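Local coordinates for protein putative hydrolase (Bacteroides ovatus, PDB 4HBS) that is of unknown function but folds as a five-bladed beta-propeller and probably acts as a hydrolase, perhaps on glycosidic bonds, at residues A[46-57]-A[392-400]; A[353-362]-A[372-380]. All blocks are in the same frame, centred on the assembly; numbering follows the deposited sequence.

How the contacts relate
From the N terminus the chain lays down strand 38-42, passes through the short helix 43-48 and enters 46-57, the first half of contact 1. Its partner, 392-400, comes 334 residues later, after the four larger sheets of the other blades, so contact 1 closes nearly the whole chain into a ring. Contact 2 falls wholly within that great loop: 353-362 turns back after nine residues to meet 372-380 as a hairpin. The two then adjoin in one sheet, where strand 371-377 lies next to strand 399-403, with Tyr400 N probably hydrogen-bonded to Ile373 O and Thr377 OG1 to Phe394 O. Together they tie the N-terminal helix and strand to the final blade.

Contact 1: residues A[46-57]-A[392-400]; sequences NALFTRSLGWNG and ADFYRPYFY
Asn46, near the end of helix 43-48, reaches across to the backbone of Phe399, in strand 399-403. Its CG stands anti to the carbonyl carbon (chi1 -71°), which lets OD1 accept from Phe399 N at 2.7 Å, almost straight (175°) and in the carbonyl plane. An amide suits this place because its other half donates: ND2 approaches the edge of the Tyr398 ring and gives a hydrogen bond to a water 2.9 Å away, which in turn donates to Phe399 O.

Inward of this polar link the packing is tight and apolar. Phe399 CZ lies over one face of the Phe49 ring, with Phe49 CD1 and Phe399 CE1 3.5 Å apart and the rings inclined at 37°, neither stacked nor edge-to-face. Pro397, rigid and compact, sets its CD against the edge of the Trp55 indole, 3.6 Å from CH2. Gly57, with no side chain, brings its CA close to the carbonyl O of Tyr395.

Buried Arg396 bridges the two regions. Phe49 O sits over one face of its guanidinium and Tyr398 CE1 over the other, while NE makes a 3.1 Å salt bridge to Asp393 OD1, a carboxylate that also meets Arg87. Its bond from NH2 to Asn46 O is less certain, since NH2 is modelled too close to a neighbour. Tyr398 OH, donating to Asp393 O at 2.9 Å, braces the same turn. The side nearer solvent is that of Asn46 and Thr50, both partly exposed; there a water completes the link, in contrast to the buried rings of Phe49, Trp55 and Phe399.

Strand 38-42, just before this helix, pairs with strand 399-403 in a sheet that also holds 371-377 and 356-361. Such joining of N- and C-terminal strands in one blade is the "velcro" closure of a beta-propeller.

Contact 2: residues A[353-362]-A[372-380]; sequences YQHVYMVNIH and VISTNTDCS. With GOL (glycerol), chain D.
Tyr357 places CG between its backbone N and carbonyl carbon (chi1 58°), swinging the ring across the strand so that one face lies on Asn376 CB, 3.7 Å from the ring centroid, a CH-pi contact. Ser374 likewise holds OG between N and carbonyl carbon (chi1 81°), directing it to His362 NE2, 2.8 Å away and nearly straight; either atom could donate. An imidazole fits here because its second nitrogen, ND1, bonds to Thr63.

Strands 356-361 and 372-377 form an antiparallel hairpin. Tyr357 with Asn376 and Asn360 with Ser374 are hydrogen-bonded pairs, each with two backbone bonds, whereas Val356 with Thr377 and Ile361 with Ile373 are non-hydrogen-bonded. The register slips by one at a beta bulge around Met358, a selenomethionine. There its carbonyl O receives a hydrogen bond from a water 2.8 Å away that also meets Ser374 OG, and its CB and CG rest against Asn376 OD1, which accepts from Gly60 N.

The two faces differ in character. Branched Val359 and Ile373 meet through CG1 and CG2 at 3.4 Å, and Ile361 CD1 touches Ile373 CG1, an apolar layer next to strand 306-312. Farther along that side, Thr377 CG2 lies over a face of the Tyr353 ring. Tyr357, Asn360, Ser374 and Asn376 line the other face, beside strand 60-65.

At the open end His355 ND1 donates to O3 of a glycerol at 3.0 Å, and the same hydroxyl donates to Asp378 OD2 at 2.7 Å; glycerol O2 lies over the Tyr357 face opposite Asn376. Although the glycerol probably came from the crystallisation liquor, an imidazole, a carboxylate and an aromatic face gathered round a polyol are consistent with a pocket suited to sugar-like hydroxyls.

Contact 1: residues A[46-57]-A[392-400]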
loop_
_atom_site.group_PDB
_atom_site.type_symbol
_atom_site.label_atom_id
_atom_site.label_comp_id
_atom_site.label_asym_id
_atom_site.label_seq_id
_atom_site.Cartn_x
_atom_site.Cartn_y
_atom_site.Cartn_z
ATOM N N ASN A 46 -3.100 13.297 -7.473
ATOM C CA ASN A 46 -4.537 13.030 -7.608
ATOM C C ASN A 46 -4.942 13.085 -9.097
ATOM O O ASN A 46 -5.747 12.266 -9.523
ATOM C CB ASN A 46 -5.370 14.027 -6.789
ATOM C CG ASN A 46 -5.272 13.816 -5.303
ATOM O OD1 ASN A 46 -4.530 12.959 -4.825
ATOM N ND2 ASN A 46 -6.015 14.588 -4.523
ATOM N N ALA A 47 -4.321 13.999 -9.897
ATOM C CA ALA A 47 -4.594 14.124 -11.336
ATOM C C ALA A 47 -3.993 12.969 -12.098
ATOM O O ALA A 47 -4.646 12.452 -13.008
ATOM C CB ALA A 47 -4.049 15.434 -11.875
ATOM N N LEU A 48 -2.771 12.530 -11.729
ATOM C CA LEU A 48 -2.139 11.387 -12.392
ATOM C C LEU A 48 -3.021 10.139 -12.327
ATOM O O LEU A 48 -3.121 9.428 -13.323
ATOM C CB LEU A 48 -0.766 11.062 -11.782
ATOM C CG LEU A 48 0.400 11.891 -12.261
ATOM C CD1 LEU A 48 1.628 11.610 -11.407
ATOM C CD2 LEU A 48 0.699 11.635 -13.756
ATOM N N PHE A 49 -3.691 9.900 -11.185
ATOM C CA PHE A 49 -4.562 8.747 -11.003
ATOM C C PHE A 49 -6.060 9.095 -11.245
ATOM O O PHE A 49 -6.940 8.387 -10.761
ATOM C CB PHE A 49 -4.318 8.133 -9.628
ATOM C CG PHE A 49 -2.918 7.556 -9.540
ATOM C CD1 PHE A 49 -1.823 8.375 -9.273
ATOM C CD2 PHE A 49 -2.690 6.206 -9.762
ATOM C CE1 PHE A 49 -0.533 7.849 -9.209
ATOM C CE2 PHE A 49 -1.397 5.686 -9.711
ATOM C CZ PHE A 49 -0.325 6.511 -9.424
ATOM N N THR A 50 -6.335 10.157 -12.048
ATOM C CA THR A 50 -7.662 10.515 -12.558
ATOM C C THR A 50 -7.533 10.206 -14.020
ATOM O O THR A 50 -7.141 11.088 -14.790
ATOM C CB THR A 50 -8.033 11.965 -12.275
ATOM O OG1 THR A 50 -7.853 12.235 -10.908
ATOM C CG2 THR A 50 -9.453 12.264 -12.607
ATOM N N ARG A 51 -7.721 8.920 -14.394
ATOM C CA ARG A 51 -7.514 8.439 -15.767
ATOM C C ARG A 51 -8.826 8.019 -16.419
ATOM O O ARG A 51 -9.802 7.760 -15.718
ATOM C CB ARG A 51 -6.535 7.262 -15.753
ATOM C CG ARG A 51 -5.275 7.534 -14.917
ATOM C CD ARG A 51 -4.161 6.506 -15.048
ATOM N NE ARG A 51 -3.590 6.484 -16.394
ATOM C CZ ARG A 51 -3.980 5.698 -17.396
ATOM N NH1 ARG A 51 -4.956 4.818 -17.220
ATOM N NH2 ARG A 51 -3.400 5.792 -18.581
ATOM N N SER A 52 -8.847 7.974 -17.763
ATOM C CA SER A 52 -10.036 7.632 -18.543
ATOM C C SER A 52 -9.954 6.314 -19.311
ATOM O O SER A 52 -11.008 5.759 -19.626
ATOM C CB SER A 52 -10.323 8.743 -19.538
ATOM O OG SER A 52 -10.653 9.918 -18.815
ATOM N N LEU A 53 -8.743 5.852 -19.682
ATOM C CA LEU A 53 -8.558 4.619 -20.446
ATOM C C LEU A 53 -7.556 3.748 -19.740
ATOM O O LEU A 53 -6.471 4.229 -19.417
ATOM C CB LEU A 53 -8.053 4.946 -21.880
ATOM C CG LEU A 53 -8.934 4.545 -23.065
ATOM C CD1 LEU A 53 -8.129 4.555 -24.343
ATOM C CD2 LEU A 53 -9.600 3.182 -22.854
ATOM N N GLY A 54 -7.888 2.481 -19.540
ATOM C CA GLY A 54 -7.003 1.559 -18.834
ATOM C C GLY A 54 -7.234 1.677 -17.348
ATOM O O GLY A 54 -8.388 1.832 -16.938
ATOM N N TRP A 55 -6.160 1.631 -16.516
ATOM C CA TRP A 55 -6.350 1.745 -15.056
ATOM C C TRP A 55 -7.105 3.023 -14.782
ATOM O O TRP A 55 -6.655 4.075 -15.221
ATOM C CB TRP A 55 -5.015 1.746 -14.290
ATOM C CG TRP A 55 -5.193 1.706 -12.802
ATOM C CD1 TRP A 55 -5.118 0.612 -11.996
ATOM C CD2 TRP A 55 -5.499 2.812 -11.947
ATOM N NE1 TRP A 55 -5.386 0.960 -10.696
ATOM C CE2 TRP A 55 -5.621 2.307 -10.637
ATOM C CE3 TRP A 55 -5.780 4.172 -12.171
ATOM C CZ2 TRP A 55 -5.971 3.119 -9.559
ATOM C CZ3 TRP A 55 -6.144 4.960 -11.105
ATOM C CH2 TRP A 55 -6.211 4.440 -9.817
ATOM N N ASN A 56 -8.254 2.950 -14.117
ATOM C CA ASN A 56 -9.022 4.148 -13.814
ATOM C C ASN A 56 -9.637 4.119 -12.376
ATOM O O ASN A 56 -10.535 4.898 -12.080
ATOM C CB ASN A 56 -10.094 4.347 -14.899
ATOM C CG ASN A 56 -11.122 3.248 -14.986
ATOM O OD1 ASN A 56 -11.759 2.896 -13.994
ATOM N ND2 ASN A 56 -11.382 2.740 -16.191
ATOM N N GLY A 57 -9.093 3.281 -11.498
ATOM C CA GLY A 57 -9.572 3.112 -10.129
ATOM C C GLY A 57 -9.004 1.853 -9.504
ATOM O O GLY A 57 -8.855 0.842 -10.187
ATOM N N ALA A 392 -16.610 7.316 -10.921
ATOM C CA ALA A 392 -15.229 6.873 -11.083
ATOM C C ALA A 392 -14.336 7.155 -9.848
ATOM O O ALA A 392 -13.392 6.398 -9.597
ATOM C CB ALA A 392 -14.605 7.540 -12.305
ATOM N N ASP A 393 -14.642 8.228 -9.076
ATOM C CA ASP A 393 -13.762 8.743 -8.031
ATOM C C ASP A 393 -14.025 8.310 -6.553
ATOM O O ASP A 393 -13.439 8.896 -5.631
ATOM C CB ASP A 393 -13.734 10.257 -8.165
ATOM C CG ASP A 393 -13.082 10.707 -9.456
ATOM O OD1 ASP A 393 -11.982 10.194 -9.782
ATOM O OD2 ASP A 393 -13.711 11.496 -10.192
ATOM N N PHE A 394 -14.755 7.218 -6.335
ATOM C CA PHE A 394 -14.875 6.680 -4.983
ATOM C C PHE A 394 -13.696 5.774 -4.742
ATOM O O PHE A 394 -13.016 5.856 -3.721
ATOM C CB PHE A 394 -16.176 5.878 -4.814
ATOM C CG PHE A 394 -17.414 6.721 -4.649
ATOM C CD1 PHE A 394 -17.583 7.524 -3.526
ATOM C CD2 PHE A 394 -18.444 6.655 -5.573
ATOM C CE1 PHE A 394 -18.767 8.227 -3.323
ATOM C CE2 PHE A 394 -19.604 7.409 -5.400
ATOM C CZ PHE A 394 -19.760 8.190 -4.275
ATOM N N TYR A 395 -13.459 4.895 -5.715
ATOM C CA TYR A 395 -12.471 3.856 -5.663
ATOM C C TYR A 395 -11.158 4.183 -6.385
ATOM O O TYR A 395 -10.821 3.579 -7.401
ATOM C CB TYR A 395 -13.108 2.626 -6.261
ATOM C CG TYR A 395 -12.419 1.358 -5.870
ATOM C CD1 TYR A 395 -12.423 0.920 -4.553
ATOM C CD2 TYR A 395 -11.790 0.568 -6.821
ATOM C CE1 TYR A 395 -11.789 -0.250 -4.184
ATOM C CE2 TYR A 395 -11.175 -0.618 -6.468
ATOM C CZ TYR A 395 -11.191 -1.035 -5.148
ATOM O OH TYR A 395 -10.632 -2.220 -4.776
ATOM N N ARG A 396 -10.378 5.071 -5.799
ATOM C CA ARG A 396 -9.061 5.430 -6.315
ATOM C C ARG A 396 -8.273 6.104 -5.213
ATOM O O ARG A 396 -8.878 6.611 -4.244
ATOM C CB ARG A 396 -9.130 6.307 -7.588
ATOM C CG ARG A 396 -10.236 7.317 -7.632
ATOM C CD ARG A 396 -9.899 8.561 -6.857
ATOM N NE ARG A 396 -9.621 9.668 -7.765
ATOM C CZ ARG A 396 -8.424 10.188 -8.041
ATOM N NH1 ARG A 396 -7.331 9.732 -7.441
ATOM N NH2 ARG A 396 -8.316 11.189 -8.898
ATOM N N PRO A 397 -6.917 6.101 -5.307
ATOM C CA PRO A 397 -6.137 6.721 -4.245
ATOM C C PRO A 397 -6.172 8.228 -4.287
ATOM O O PRO A 397 -6.349 8.825 -5.336
ATOM C CB PRO A 397 -4.722 6.193 -4.485
ATOM C CG PRO A 397 -4.670 5.870 -5.910
ATOM C CD PRO A 397 -6.045 5.543 -6.362
ATOM N N TYR A 398 -6.032 8.828 -3.128
ATOM C CA TYR A 398 -5.934 10.270 -2.962
ATOM C C TYR A 398 -4.623 10.480 -2.231
ATOM O O TYR A 398 -4.329 9.712 -1.317
ATOM C CB TYR A 398 -7.151 10.816 -2.219
ATOM C CG TYR A 398 -8.363 10.899 -3.115
ATOM C CD1 TYR A 398 -8.445 11.858 -4.124
ATOM C CD2 TYR A 398 -9.418 9.999 -2.986
ATOM C CE1 TYR A 398 -9.568 11.957 -4.944
ATOM C CE2 TYR A 398 -10.545 10.082 -3.811
ATOM C CZ TYR A 398 -10.623 11.081 -4.771
ATOM O OH TYR A 398 -11.710 11.178 -5.599
ATOM N N PHE A 399 -3.793 11.425 -2.695
ATOM C CA PHE A 399 -2.456 11.637 -2.160
ATOM C C PHE A 399 -2.342 12.885 -1.263
ATOM O O PHE A 399 -3.016 13.897 -1.486
ATOM C CB PHE A 399 -1.470 11.728 -3.322
ATOM C CG PHE A 399 -1.421 10.446 -4.114
ATOM C CD1 PHE A 399 -2.372 10.178 -5.097
ATOM C CD2 PHE A 399 -0.482 9.467 -3.824
ATOM C CE1 PHE A 399 -2.327 8.999 -5.830
ATOM C CE2 PHE A 399 -0.457 8.271 -4.544
ATOM C CZ PHE A 399 -1.375 8.054 -5.548
ATOM N N TYR A 400 -1.475 12.782 -0.236
ATOM C CA TYR A 400 -1.187 13.858 0.720
ATOM C C TYR A 400 0.307 13.955 0.971
ATOM O O TYR A 400 0.998 12.959 0.865
ATOM C CB TYR A 400 -1.899 13.610 2.076
ATOM C CG TYR A 400 -3.387 13.423 1.942
ATOM C CD1 TYR A 400 -3.924 12.194 1.571
ATOM C CD2 TYR A 400 -4.263 14.484 2.141
ATOM C CE1 TYR A 400 -5.291 12.027 1.399
ATOM C CE2 TYR A 400 -5.634 14.334 1.944
ATOM C CZ TYR A 400 -6.145 13.101 1.581
ATOM O OH TYR A 400 -7.493 12.965 1.361
HETATM O O HOH W 1 -5.629 14.660 -1.628
#

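Contact 2: residues A[353-362]-A[372-380]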
loop_
_atom_site.group_PDB
_atom_site.type_symbol
_atom_site.label_atom_id
_atom_site.label_comp_id
_atom_site.label_asym_id
_atom_site.label_seq_id
_atom_site.Cartn_x
_atom_site.Cartn_y
_atom_site.Cartn_z
ATOM N N TYR A 353 -18.408 9.031 1.692
ATOM C CA TYR A 353 -17.971 7.677 1.289
ATOM C C TYR A 353 -18.094 6.718 2.471
ATOM O O TYR A 353 -18.488 7.152 3.556
ATOM C CB TYR A 353 -16.535 7.724 0.742
ATOM C CG TYR A 353 -15.524 8.216 1.745
ATOM C CD1 TYR A 353 -15.248 9.569 1.878
ATOM C CD2 TYR A 353 -14.837 7.331 2.561
ATOM C CE1 TYR A 353 -14.286 10.029 2.772
ATOM C CE2 TYR A 353 -13.908 7.781 3.495
ATOM C CZ TYR A 353 -13.636 9.133 3.598
ATOM O OH TYR A 353 -12.746 9.571 4.544
ATOM N N GLN A 354 -17.796 5.415 2.266
ATOM C CA GLN A 354 -17.934 4.413 3.330
ATOM C C GLN A 354 -16.691 4.333 4.193
ATOM O O GLN A 354 -16.758 4.719 5.360
ATOM C CB GLN A 354 -18.289 3.017 2.760
ATOM C CG GLN A 354 -18.660 1.957 3.823
ATOM C CD GLN A 354 -18.698 0.540 3.272
ATOM O OE1 GLN A 354 -17.819 0.117 2.533
ATOM N NE2 GLN A 354 -19.702 -0.247 3.650
ATOM N N HIS A 355 -15.572 3.823 3.647
ATOM C CA HIS A 355 -14.345 3.601 4.414
ATOM C C HIS A 355 -13.127 4.190 3.769
ATOM O O HIS A 355 -13.006 4.195 2.553
ATOM C CB HIS A 355 -14.073 2.093 4.585
ATOM C CG HIS A 355 -15.053 1.388 5.455
ATOM N ND1 HIS A 355 -15.541 0.138 5.117
ATOM C CD2 HIS A 355 -15.626 1.782 6.617
ATOM C CE1 HIS A 355 -16.380 -0.200 6.084
ATOM N NE2 HIS A 355 -16.467 0.760 7.011
ATOM N N VAL A 356 -12.195 4.617 4.598
ATOM C CA VAL A 356 -10.894 5.061 4.170
ATOM C C VAL A 356 -9.958 3.999 4.755
ATOM O O VAL A 356 -10.137 3.578 5.903
ATOM C CB VAL A 356 -10.524 6.530 4.528
ATOM C CG1 VAL A 356 -10.873 6.890 5.967
ATOM C CG2 VAL A 356 -9.063 6.803 4.235
ATOM N N TYR A 357 -9.063 3.474 3.951
ATOM C CA TYR A 357 -8.192 2.406 4.419
ATOM C C TYR A 357 -6.904 2.413 3.632
ATOM O O TYR A 357 -6.704 3.308 2.807
ATOM C CB TYR A 357 -8.919 1.054 4.323
ATOM C CG TYR A 357 -9.407 0.703 2.934
ATOM C CD1 TYR A 357 -10.593 1.238 2.431
ATOM C CD2 TYR A 357 -8.722 -0.213 2.147
ATOM C CE1 TYR A 357 -11.038 0.928 1.151
ATOM C CE2 TYR A 357 -9.173 -0.557 0.880
ATOM C CZ TYR A 357 -10.344 0.004 0.388
ATOM O OH TYR A 357 -10.826 -0.355 -0.848
HETATM N N MSE A 358 -5.988 1.492 3.954
HETATM C CA MSE A 358 -4.712 1.385 3.279
HETATM C C MSE A 358 -3.983 2.731 3.238
HETATM O O MSE A 358 -3.626 3.234 2.163
HETATM C CB MSE A 358 -4.927 0.850 1.868
HETATM C CG MSE A 358 -3.741 0.105 1.345
HETATM SE SE MSE A 358 -3.636 -1.677 2.050
HETATM C CE MSE A 358 -5.130 -2.443 0.979
ATOM N N VAL A 359 -3.790 3.328 4.408
ATOM C CA VAL A 359 -3.068 4.591 4.492
ATOM C C VAL A 359 -1.610 4.201 4.373
ATOM O O VAL A 359 -1.052 3.629 5.313
ATOM C CB VAL A 359 -3.410 5.383 5.760
ATOM C CG1 VAL A 359 -2.664 6.704 5.779
ATOM C CG2 VAL A 359 -4.912 5.632 5.833
ATOM N N ASN A 360 -1.047 4.390 3.157
ATOM C CA ASN A 360 0.302 3.984 2.781
ATOM C C ASN A 360 1.251 5.124 2.695
ATOM O O ASN A 360 0.856 6.232 2.383
ATOM C CB ASN A 360 0.273 3.248 1.442
ATOM C CG ASN A 360 -0.267 1.842 1.560
ATOM O OD1 ASN A 360 -0.484 1.313 2.661
ATOM N ND2 ASN A 360 -0.477 1.197 0.429
ATOM N N ILE A 361 2.533 4.812 2.914
ATOM C CA ILE A 361 3.660 5.743 2.955
ATOM C C ILE A 361 4.506 5.490 1.700
ATOM O O ILE A 361 4.640 4.334 1.293
ATOM C CB ILE A 361 4.384 5.486 4.322
ATOM C CG1 ILE A 361 3.890 6.473 5.378
ATOM C CG2 ILE A 361 5.905 5.413 4.256
ATOM C CD1 ILE A 361 4.474 7.850 5.253
ATOM N N HIS A 362 5.015 6.565 1.040
ATOM C CA HIS A 362 5.764 6.455 -0.235
ATOM C C HIS A 362 7.082 7.248 -0.207
ATOM O O HIS A 362 7.192 8.312 -0.818
ATOM C CB HIS A 362 4.884 6.925 -1.415
ATOM C CG HIS A 362 3.575 6.216 -1.492
ATOM N ND1 HIS A 362 3.506 4.878 -1.811
ATOM C CD2 HIS A 362 2.331 6.662 -1.211
ATOM C CE1 HIS A 362 2.228 4.555 -1.769
ATOM N NE2 HIS A 362 1.478 5.596 -1.400
ATOM N N VAL A 372 4.937 11.163 2.101
ATOM C CA VAL A 372 4.002 11.108 0.974
ATOM C C VAL A 372 3.064 9.957 1.291
ATOM O O VAL A 372 3.496 8.810 1.330
ATOM C CB VAL A 372 4.682 10.979 -0.395
ATOM C CG1 VAL A 372 3.655 11.149 -1.520
ATOM C CG2 VAL A 372 5.799 11.997 -0.529
ATOM N N ILE A 373 1.808 10.280 1.618
ATOM C CA ILE A 373 0.793 9.326 2.051
ATOM C C ILE A 373 -0.301 9.203 0.992
ATOM O O ILE A 373 -0.596 10.173 0.297
ATOM C CB ILE A 373 0.220 9.809 3.423
ATOM C CG1 ILE A 373 1.304 9.724 4.523
ATOM C CG2 ILE A 373 -1.018 9.019 3.841
ATOM C CD1 ILE A 373 1.090 10.619 5.659
ATOM N N SER A 374 -0.904 8.020 0.876
ATOM C CA SER A 374 -1.993 7.777 -0.065
ATOM C C SER A 374 -3.037 6.920 0.605
ATOM O O SER A 374 -2.683 6.006 1.344
ATOM C CB SER A 374 -1.482 7.102 -1.338
ATOM O OG SER A 374 -1.315 5.700 -1.204
ATOM N N THR A 375 -4.318 7.203 0.353
ATOM C CA THR A 375 -5.424 6.438 0.909
ATOM C C THR A 375 -6.044 5.552 -0.143
ATOM O O THR A 375 -5.628 5.550 -1.293
ATOM C CB THR A 375 -6.502 7.392 1.416
ATOM O OG1 THR A 375 -7.052 8.126 0.315
ATOM C CG2 THR A 375 -6.007 8.313 2.483
ATOM N N ASN A 376 -7.002 4.755 0.285
ATOM C CA ASN A 376 -7.918 3.977 -0.529
ATOM C C ASN A 376 -9.270 4.314 0.043
ATOM O O ASN A 376 -9.352 4.460 1.262
ATOM C CB ASN A 376 -7.651 2.465 -0.448
ATOM C CG ASN A 376 -6.407 1.905 -1.096
ATOM O OD1 ASN A 376 -6.157 0.701 -0.969
ATOM N ND2 ASN A 376 -5.603 2.693 -1.826
ATOM N N THR A 377 -10.314 4.487 -0.794
ATOM C CA THR A 377 -11.659 4.792 -0.304
ATOM C C THR A 377 -12.644 3.882 -0.978
ATOM O O THR A 377 -12.331 3.265 -1.986
ATOM C CB THR A 377 -11.996 6.274 -0.430
ATOM O OG1 THR A 377 -11.482 6.774 -1.661
ATOM C CG2 THR A 377 -11.428 7.075 0.728
ATOM N N ASP A 378 -13.829 3.790 -0.379
ATOM C CA ASP A 378 -14.931 2.862 -0.670
ATOM C C ASP A 378 -16.269 3.560 -0.650
ATOM O O ASP A 378 -16.460 4.417 0.213
ATOM C CB ASP A 378 -14.978 1.896 0.560
ATOM C CG ASP A 378 -14.850 0.429 0.386
ATOM O OD1 ASP A 378 -14.238 0.003 -0.605
ATOM O OD2 ASP A 378 -15.217 -0.298 1.323
ATOM N N CYS A 379 -17.260 3.090 -1.429
ATOM C CA CYS A 379 -18.657 3.541 -1.264
ATOM C C CYS A 379 -19.447 2.304 -0.787
ATOM O O CYS A 379 -19.018 1.174 -1.053
ATOM C CB CYS A 379 -19.232 4.167 -2.528
ATOM S SG CYS A 379 -19.107 3.137 -3.994
ATOM N N SER A 380 -20.508 2.502 0.013
ATOM C CA SER A 380 -21.271 1.379 0.607
ATOM C C SER A 380 -21.753 0.377 -0.429
ATOM O O SER A 380 -21.550 -0.828 -0.267
ATOM C CB SER A 380 -22.472 1.892 1.394
ATOM O OG SER A 380 -22.103 2.905 2.319
HETATM C C1 GOL D . -12.316 -3.510 1.461
HETATM O O1 GOL D . -11.365 -4.533 1.167
HETATM C C2 GOL D . -12.618 -3.464 2.941
HETATM O O2 GOL D . -11.527 -2.874 3.657
HETATM C C3 GOL D . -13.909 -2.733 3.244
HETATM O O3 GOL D . -13.724 -1.321 3.293
HETATM O O HOH W 2 -2.748 3.291 -0.469
#